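Local coordinates for phosphatidylinositol-specific phospholipase C (Listeria monocytogenes, PDB 2PLC), which belongs to the phosphatidylinositol-specific phospholipase C family, whose X domain is related to the TIM-barrel folds, at residues 63-66 with 70-73; 49-54 with 90-95. One frame throughout, in Å; residues are numbered along the deposited sequence.

Contact 1: residues 63-66 with 70-73; sequences IRAK and NIYH
One face of the Tyr-72 ring is covered by the aliphatic chain of Lys-66, whose CD stands over the ring centre, 3.9 Å from the centroid, in a CH-pi contact. The lysine runs extended beyond CG and crosses the tyrosine side chain at about a right angle. Its CG lies 3.7 Å from Tyr-72 CD1, while the ammonium ends off-centre, with Lys-66 NZ 4.5 Å from the Tyr-72 ring centroid in a cation-pi contact tilted 28° from the normal. NZ also donates to Gly-74 O, and the phenol OH at the far end of the ring pairs with Asn-68 ND2.

Two backbone hydrogen bonds flank the single bridge between Ala-65 and Ile-71: Lys-66 N to Asn-70 O at 3.1 Å and Tyr-72 N to Arg-64 O at 3.0 Å. Ile-71 CD1 meets Ile-63 CG2 at 3.7 Å and Ala-65 CB at 4.1 Å. Arg-64 instead sends its guanidinium away, to a salt bridge with Asp-62.

This is a tight turn-back: leaving the strand paired with 101-107, the chain swings across at 102° after three intervening residues, with one bridge and no continued sheet pairing between the segments. The bridge and its two bonds tie the end of strand 60-65 and the following residue to strand 70-73, isoleucine packing and the lysine-tyrosine stack adding to them; an amine shared between a carbonyl and a ring would probably favour the protonated lysine.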
loop_
_atom_site.group_PDB
_atom_site.type_symbol
_atom_site.label_atom_id
_atom_site.label_comp_id
_atom_site.label_asym_id
_atom_site.label_seq_id
_atom_site.Cartn_x
_atom_site.Cartn_y
_atom_site.Cartn_z
ATOM N N ILE A 63 -1.044 -6.558 1.496
ATOM C CA ILE A 63 -1.139 -7.838 2.192
ATOM C C ILE A 63 -1.975 -8.868 1.438
ATOM O O ILE A 63 -3.133 -8.621 1.109
ATOM C CB ILE A 63 -1.736 -7.631 3.603
ATOM C CG1 ILE A 63 -0.973 -6.525 4.346
ATOM C CG2 ILE A 63 -1.701 -8.934 4.404
ATOM C CD1 ILE A 63 0.481 -6.831 4.605
ATOM N N ARG A 64 -1.381 -10.030 1.179
ATOM C CA ARG A 64 -2.065 -11.104 0.458
ATOM C C ARG A 64 -2.298 -12.262 1.428
ATOM O O ARG A 64 -1.350 -12.751 2.049
ATOM C CB ARG A 64 -1.202 -11.595 -0.704
ATOM C CG ARG A 64 -0.392 -10.521 -1.419
ATOM C CD ARG A 64 -1.240 -9.674 -2.335
ATOM N NE ARG A 64 -0.429 -8.729 -3.106
ATOM C CZ ARG A 64 0.071 -8.975 -4.315
ATOM N NH1 ARG A 64 -0.146 -10.144 -4.903
ATOM N NH2 ARG A 64 0.759 -8.039 -4.956
ATOM N N ALA A 65 -3.545 -12.723 1.528
ATOM C CA ALA A 65 -3.887 -13.814 2.439
ATOM C C ALA A 65 -4.868 -14.829 1.857
ATOM O O ALA A 65 -5.480 -14.590 0.818
ATOM C CB ALA A 65 -4.457 -13.237 3.737
ATOM N N LYS A 66 -4.989 -15.973 2.532
ATOM C CA LYS A 66 -5.915 -17.036 2.136
ATOM C C LYS A 66 -6.911 -17.264 3.275
ATOM O O LYS A 66 -6.671 -16.808 4.394
ATOM C CB LYS A 66 -5.159 -18.318 1.796
ATOM C CG LYS A 66 -4.407 -18.223 0.483
ATOM C CD LYS A 66 -3.862 -19.567 0.042
ATOM C CE LYS A 66 -3.168 -19.452 -1.301
ATOM N NZ LYS A 66 -2.495 -20.720 -1.679
ATOM N N ASN A 70 -3.687 -16.988 6.718
ATOM C CA ASN A 70 -2.230 -16.908 6.673
ATOM C C ASN A 70 -1.799 -16.076 5.476
ATOM O O ASN A 70 -2.535 -15.971 4.496
ATOM C CB ASN A 70 -1.604 -18.301 6.577
ATOM C CG ASN A 70 -1.576 -19.031 7.903
ATOM O OD1 ASN A 70 -1.482 -20.254 7.935
ATOM N ND2 ASN A 70 -1.635 -18.286 9.005
ATOM N N ILE A 71 -0.596 -15.507 5.562
ATOM C CA ILE A 71 -0.035 -14.668 4.508
ATOM C C ILE A 71 0.661 -15.530 3.460
ATOM O O ILE A 71 1.509 -16.368 3.787
ATOM C CB ILE A 71 0.959 -13.624 5.082
ATOM C CG1 ILE A 71 0.297 -12.829 6.219
ATOM C CG2 ILE A 71 1.435 -12.686 3.982
ATOM C CD1 ILE A 71 -1.077 -12.275 5.888
ATOM N N TYR A 72 0.299 -15.309 2.199
ATOM C CA TYR A 72 0.845 -16.081 1.090
ATOM C C TYR A 72 1.329 -15.275 -0.110
ATOM O O TYR A 72 1.099 -14.072 -0.234
ATOM C CB TYR A 72 -0.205 -17.076 0.572
ATOM C CG TYR A 72 -0.467 -18.271 1.459
ATOM C CD1 TYR A 72 -1.325 -18.178 2.553
ATOM C CD2 TYR A 72 0.138 -19.501 1.199
ATOM C CE1 TYR A 72 -1.572 -19.277 3.367
ATOM C CE2 TYR A 72 -0.103 -20.606 2.008
ATOM C CZ TYR A 72 -0.956 -20.484 3.089
ATOM O OH TYR A 72 -1.187 -21.566 3.903
ATOM N N HIS A 73 2.002 -15.995 -0.996
ATOM C CA HIS A 73 2.508 -15.477 -2.252
ATOM C C HIS A 73 2.224 -16.665 -3.156
ATOM O O HIS A 73 3.101 -17.488 -3.425
ATOM C CB HIS A 73 4.005 -15.205 -2.178
ATOM C CG HIS A 73 4.574 -14.663 -3.452
ATOM N ND1 HIS A 73 4.848 -15.455 -4.546
ATOM C CD2 HIS A 73 4.901 -13.401 -3.813
ATOM C CE1 HIS A 73 5.317 -14.703 -5.526
ATOM N NE2 HIS A 73 5.359 -13.452 -5.106
#

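Contact 2: residues 49-54 with 90-95; sequences SLYQQL and TQFLKK
Two helices of the barrel-like fold, 50-55 and 82-95, meet here side by side, the short segments running 30° apart with axes 10.9 Å from each other at closest approach. Such a separation leaves the contact to long side chains, and the Phe-92 ring reaches across the gap to Leu-54. Leu-54 CB sits over one face of that ring, 3.8 Å from the centroid of Phe-92 and only 9° off its normal, a CH-pi contact. Leu-54 CD1 comes against the root of the same side chain, 3.8 Å from Phe-92 CG. With its CG anti to the backbone N (chi1 177°), Phe-92 extends from its helix toward Leu-54.

At the ring's edge, near its plane, stands Tyr-51 CE1, 4.1 Å from Phe-92 CD1; the two aromatic side chains cross obliquely. Farther out, Lys-95 bends along its chain to bring NZ to the edge of the tyrosine ring. There Lys-95 NZ is modelled 2.5 Å from Tyr-51 OH, too short to be taken at face value as a hydrogen bond. Glu-55 OE2 lies by this pair, in a long, weak ion pair with Lys-95.

Ile-101 of strand 101-107 touches both Leu-54 and Phe-92 from the sheet side. An apolar layer against a strand, with the Tyr-51/Lys-95 pair at the more exposed side, is consistent with helices packed round a TIM-barrel type of sheet.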
loop_
_atom_site.group_PDB
_atom_site.type_symbol
_atom_site.label_atom_id
_atom_site.label_comp_id
_atom_site.label_asym_id
_atom_site.label_seq_id
_atom_site.Cartn_x
_atom_site.Cartn_y
_atom_site.Cartn_z
ATOM N N SER A 49 11.344 -5.924 7.469
ATOM C CA SER A 49 10.153 -6.566 8.011
ATOM C C SER A 49 9.045 -5.517 8.017
ATOM O O SER A 49 9.316 -4.322 7.838
ATOM C CB SER A 49 10.396 -7.086 9.436
ATOM O OG SER A 49 10.599 -6.023 10.345
ATOM N N LEU A 50 7.809 -5.958 8.232
ATOM C CA LEU A 50 6.658 -5.059 8.247
ATOM C C LEU A 50 6.882 -3.881 9.172
ATOM O O LEU A 50 6.738 -2.731 8.775
ATOM C CB LEU A 50 5.395 -5.813 8.677
ATOM C CG LEU A 50 4.095 -5.025 8.868
ATOM C CD1 LEU A 50 3.761 -4.208 7.631
ATOM C CD2 LEU A 50 2.977 -5.994 9.166
ATOM N N TYR A 51 7.317 -4.180 10.386
ATOM C CA TYR A 51 7.544 -3.144 11.372
ATOM C C TYR A 51 8.638 -2.158 10.974
ATOM O O TYR A 51 8.526 -0.959 11.236
ATOM C CB TYR A 51 7.847 -3.770 12.727
ATOM C CG TYR A 51 7.845 -2.738 13.814
ATOM C CD1 TYR A 51 6.650 -2.149 14.231
ATOM C CD2 TYR A 51 9.046 -2.271 14.353
ATOM C CE1 TYR A 51 6.644 -1.100 15.158
ATOM C CE2 TYR A 51 9.062 -1.223 15.279
ATOM C CZ TYR A 51 7.858 -0.636 15.679
ATOM O OH TYR A 51 7.874 0.427 16.580
ATOM N N GLN A 52 9.694 -2.658 10.340
ATOM C CA GLN A 52 10.786 -1.793 9.912
ATOM C C GLN A 52 10.325 -0.840 8.816
ATOM O O GLN A 52 10.756 0.312 8.769
ATOM C CB GLN A 52 11.961 -2.619 9.402
ATOM C CG GLN A 52 12.544 -3.554 10.424
ATOM C CD GLN A 52 13.800 -4.217 9.927
ATOM O OE1 GLN A 52 14.842 -4.151 10.574
ATOM N NE2 GLN A 52 13.719 -4.850 8.759
ATOM N N GLN A 53 9.465 -1.338 7.930
ATOM C CA GLN A 53 8.933 -0.546 6.824
ATOM C C GLN A 53 8.098 0.622 7.341
ATOM O O GLN A 53 8.204 1.743 6.841
ATOM C CB GLN A 53 8.078 -1.418 5.911
ATOM C CG GLN A 53 8.845 -2.486 5.153
ATOM C CD GLN A 53 7.932 -3.352 4.310
ATOM O OE1 GLN A 53 6.946 -2.866 3.752
ATOM N NE2 GLN A 53 8.243 -4.644 4.223
ATOM N N LEU A 54 7.286 0.359 8.360
ATOM C CA LEU A 54 6.449 1.399 8.948
ATOM C C LEU A 54 7.323 2.480 9.575
ATOM O O LEU A 54 7.105 3.665 9.342
ATOM C CB LEU A 54 5.488 0.801 9.979
ATOM C CG LEU A 54 4.459 -0.198 9.434
ATOM C CD1 LEU A 54 3.545 -0.678 10.555
ATOM C CD2 LEU A 54 3.646 0.443 8.322
ATOM N N THR A 90 -1.467 -2.300 14.324
ATOM C CA THR A 90 -2.157 -1.728 15.468
ATOM C C THR A 90 -1.205 -1.200 16.542
ATOM O O THR A 90 -1.426 -0.120 17.085
ATOM C CB THR A 90 -3.128 -2.757 16.035
ATOM O OG1 THR A 90 -4.222 -2.894 15.125
ATOM C CG2 THR A 90 -3.647 -2.338 17.375
ATOM N N GLN A 91 -0.140 -1.942 16.833
ATOM C CA GLN A 91 0.835 -1.505 17.826
ATOM C C GLN A 91 1.552 -0.247 17.353
ATOM O O GLN A 91 1.882 0.628 18.156
ATOM C CB GLN A 91 1.851 -2.610 18.122
ATOM C CG GLN A 91 1.315 -3.716 19.020
ATOM C CD GLN A 91 0.815 -3.194 20.361
ATOM O OE1 GLN A 91 1.601 -2.740 21.197
ATOM N NE2 GLN A 91 -0.496 -3.251 20.570
ATOM N N PHE A 92 1.783 -0.156 16.044
ATOM C CA PHE A 92 2.454 1.000 15.464
ATOM C C PHE A 92 1.561 2.231 15.558
ATOM O O PHE A 92 2.022 3.316 15.914
ATOM C CB PHE A 92 2.812 0.740 14.002
ATOM C CG PHE A 92 3.442 1.918 13.322
ATOM C CD1 PHE A 92 4.781 2.215 13.528
ATOM C CD2 PHE A 92 2.689 2.753 12.503
ATOM C CE1 PHE A 92 5.364 3.327 12.934
ATOM C CE2 PHE A 92 3.263 3.873 11.902
ATOM C CZ PHE A 92 4.603 4.158 12.121
ATOM N N LEU A 93 0.291 2.061 15.202
ATOM C CA LEU A 93 -0.679 3.152 15.249
ATOM C C LEU A 93 -0.981 3.607 16.671
ATOM O O LEU A 93 -1.456 4.725 16.885
ATOM C CB LEU A 93 -1.973 2.740 14.559
ATOM C CG LEU A 93 -1.865 2.606 13.047
ATOM C CD1 LEU A 93 -3.157 2.061 12.482
ATOM C CD2 LEU A 93 -1.527 3.962 12.448
ATOM N N LYS A 94 -0.723 2.726 17.635
ATOM C CA LYS A 94 -0.950 3.014 19.046
ATOM C C LYS A 94 0.197 3.880 19.561
ATOM O O LYS A 94 -0.010 4.811 20.337
ATOM C CB LYS A 94 -1.018 1.703 19.836
ATOM C CG LYS A 94 -1.346 1.864 21.313
ATOM C CD LYS A 94 -1.318 0.530 22.060
ATOM C CE LYS A 94 -2.407 -0.423 21.573
ATOM N NZ LYS A 94 -2.451 -1.689 22.370
ATOM N N LYS A 95 1.399 3.578 19.084
ATOM C CA LYS A 95 2.612 4.287 19.475
ATOM C C LYS A 95 2.726 5.646 18.762
ATOM O O LYS A 95 3.214 6.621 19.335
ATOM C CB LYS A 95 3.824 3.412 19.149
ATOM C CG LYS A 95 5.025 3.599 20.065
ATOM C CD LYS A 95 6.323 3.571 19.268
ATOM C CE LYS A 95 6.377 2.375 18.332
ATOM N NZ LYS A 95 7.045 2.737 17.050
#

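The centres of contact 1 and contact 2 lie 18 Å apart, and their nearest atoms are about 5 Å apart without touching. Along the chain the first is nested within the second: helix 50-55 leads into strand 60-65, the chain then turns into strand 70-73, and helix 82-95 returns to pack near helix 50-55. Strand 101-107 connects the two regions, pairing in parallel with strand 60-65 of contact 1 and offering Ile-101 to the helix pair of contact 2. Strand 60-65, helix 82-95 and strand 101-107 therefore form a beta-alpha-beta crossover, and both contacts belong to the X domain.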